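Local coordinates for plasmin and fibronectin-binding protein A (Streptococcus pneumoniae, PDB 4MR0) that acts as a fibronectin-dependent surface adhesin and invasin, binding human fibronectin, plasmin, plasminogen and serum albumin, at residues V461-V466 / S489-V494. Sequence-based numbering, arbitrary orientation.
Sequences VSDITV and SDNLVV
I464 and L492 meet on the buried face of two parallel strands, an example of how a right-handed parallel beta-helix stacks equivalent residues of successive coils. L492 swings CG away from its own amide (chi1 170°), which carries CD1 to 3.8 Å from CB of I464; V466 and V494 sit next to each other two residues further on. V450 and I448 of strand 445-451 and L485 of strand 483-486 close this tightly packed interior. The backbones are joined by V493 N to I464 O (2.9 Å) and by V466 N to V493 O, 2.7 Å and nearly straight at 172°.

The outer face is looser and mostly polar, though V493 lies beside T465 there. D463 and N491 both have positive phi, a shared kink that sets their side chains alongside each other, carboxylate and amide planes 19° apart, with OD1 of D463 3.2 Å from ND2 of N491. At this kink I464 N reaches N491 O by a more bent bond (141°), and that carbonyl accepts from a water that hydrogen-bonds T465 OG1. Aliphatic pairing inside and main-chain bonds thus probably hold these two coils in register, the outer side chains and their bridging water contributing less.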
loop_
_atom_site.group_PDB
_atom_site.type_symbol
_atom_site.label_atom_id
_atom_site.label_comp_id
_atom_site.label_asym_id
_atom_site.label_seq_id
_atom_site.Cartn_x
_atom_site.Cartn_y
_atom_site.Cartn_z
ATOM N N VAL A 461 18.452 5.252 -7.251
ATOM C CA VAL A 461 17.808 4.113 -6.599
ATOM C C VAL A 461 18.969 3.178 -6.266
ATOM O O VAL A 461 19.739 2.801 -7.153
ATOM C CB VAL A 461 16.828 3.396 -7.566
ATOM C CG1 VAL A 461 16.320 2.101 -6.943
ATOM C CG2 VAL A 461 15.659 4.312 -7.895
ATOM N N SER A 462 19.108 2.810 -4.996
ATOM C CA SER A 462 20.214 1.945 -4.600
ATOM C C SER A 462 19.911 1.083 -3.386
ATOM O O SER A 462 18.912 1.288 -2.696
ATOM C CB SER A 462 21.450 2.799 -4.316
ATOM O OG SER A 462 21.142 3.785 -3.349
ATOM N N ASP A 463 20.794 0.117 -3.132
ATOM C CA ASP A 463 20.654 -0.804 -2.009
ATOM C C ASP A 463 19.322 -1.530 -2.130
ATOM O O ASP A 463 18.434 -1.385 -1.294
ATOM C CB ASP A 463 20.745 -0.035 -0.689
ATOM C CG ASP A 463 22.105 0.610 -0.494
ATOM O OD1 ASP A 463 23.097 -0.131 -0.321
ATOM O OD2 ASP A 463 22.187 1.856 -0.524
ATOM N N ILE A 464 19.207 -2.311 -3.196
ATOM C CA ILE A 464 18.003 -3.067 -3.497
ATOM C C ILE A 464 18.334 -4.547 -3.348
ATOM O O ILE A 464 19.308 -5.022 -3.931
ATOM C CB ILE A 464 17.550 -2.826 -4.958
ATOM C CG1 ILE A 464 17.351 -1.325 -5.213
ATOM C CG2 ILE A 464 16.282 -3.612 -5.238
ATOM C CD1 ILE A 464 16.353 -0.653 -4.274
ATOM N N THR A 465 17.519 -5.270 -2.585
ATOM C CA THR A 465 17.737 -6.698 -2.368
ATOM C C THR A 465 16.474 -7.500 -2.653
ATOM O O THR A 465 15.416 -7.238 -2.071
ATOM C CB THR A 465 18.173 -6.987 -0.908
ATOM O OG1 THR A 465 19.429 -6.351 -0.647
ATOM C CG2 THR A 465 18.312 -8.490 -0.667
ATOM N N VAL A 466 16.590 -8.472 -3.553
ATOM C CA VAL A 466 15.475 -9.341 -3.909
ATOM C C VAL A 466 15.980 -10.762 -3.669
ATOM O O VAL A 466 16.723 -11.319 -4.493
ATOM C CB VAL A 466 15.077 -9.176 -5.390
ATOM C CG1 VAL A 466 13.883 -10.064 -5.700
ATOM C CG2 VAL A 466 14.744 -7.707 -5.686
ATOM N N SER A 489 21.329 2.102 -9.259
ATOM C CA SER A 489 22.651 2.719 -9.245
ATOM C C SER A 489 23.765 2.023 -8.482
ATOM O O SER A 489 24.941 2.241 -8.773
ATOM C CB SER A 489 22.546 4.152 -8.714
ATOM O OG SER A 489 21.679 4.935 -9.511
ATOM N N ASP A 490 23.416 1.206 -7.498
ATOM C CA ASP A 490 24.455 0.551 -6.716
ATOM C C ASP A 490 23.865 -0.433 -5.722
ATOM O O ASP A 490 22.700 -0.317 -5.327
ATOM C CB ASP A 490 25.267 1.625 -5.976
ATOM C CG ASP A 490 26.618 1.126 -5.490
ATOM O OD1 ASP A 490 27.017 -0.009 -5.833
ATOM O OD2 ASP A 490 27.292 1.892 -4.766
ATOM N N ASN A 491 24.685 -1.403 -5.327
ATOM C CA ASN A 491 24.296 -2.423 -4.366
ATOM C C ASN A 491 22.988 -3.143 -4.659
ATOM O O ASN A 491 22.037 -3.077 -3.880
ATOM C CB ASN A 491 24.266 -1.819 -2.959
ATOM C CG ASN A 491 25.653 -1.452 -2.459
ATOM O OD1 ASN A 491 26.560 -2.288 -2.459
ATOM N ND2 ASN A 491 25.827 -0.205 -2.034
ATOM N N LEU A 492 22.947 -3.823 -5.799
ATOM C CA LEU A 492 21.780 -4.601 -6.186
ATOM C C LEU A 492 22.099 -6.070 -5.923
ATOM O O LEU A 492 23.137 -6.569 -6.360
ATOM C CB LEU A 492 21.466 -4.420 -7.676
ATOM C CG LEU A 492 20.410 -5.379 -8.248
ATOM C CD1 LEU A 492 19.057 -5.090 -7.630
ATOM C CD2 LEU A 492 20.337 -5.229 -9.771
ATOM N N VAL A 493 21.210 -6.748 -5.206
ATOM C CA VAL A 493 21.377 -8.170 -4.904
ATOM C C VAL A 493 20.107 -8.923 -5.291
ATOM O O VAL A 493 19.021 -8.628 -4.784
ATOM C CB VAL A 493 21.645 -8.417 -3.395
ATOM C CG1 VAL A 493 21.632 -9.924 -3.099
ATOM C CG2 VAL A 493 22.986 -7.812 -2.995
ATOM N N VAL A 494 20.246 -9.881 -6.200
ATOM C CA VAL A 494 19.116 -10.698 -6.641
ATOM C C VAL A 494 19.608 -12.129 -6.482
ATOM O O VAL A 494 20.357 -12.629 -7.327
ATOM C CB VAL A 494 18.770 -10.422 -8.122
ATOM C CG1 VAL A 494 17.477 -11.136 -8.497
ATOM C CG2 VAL A 494 18.642 -8.921 -8.347
HETATM O O HOH W 1 19.308 4.878 -9.946
HETATM O O HOH W 2 21.431 -4.667 -1.795
#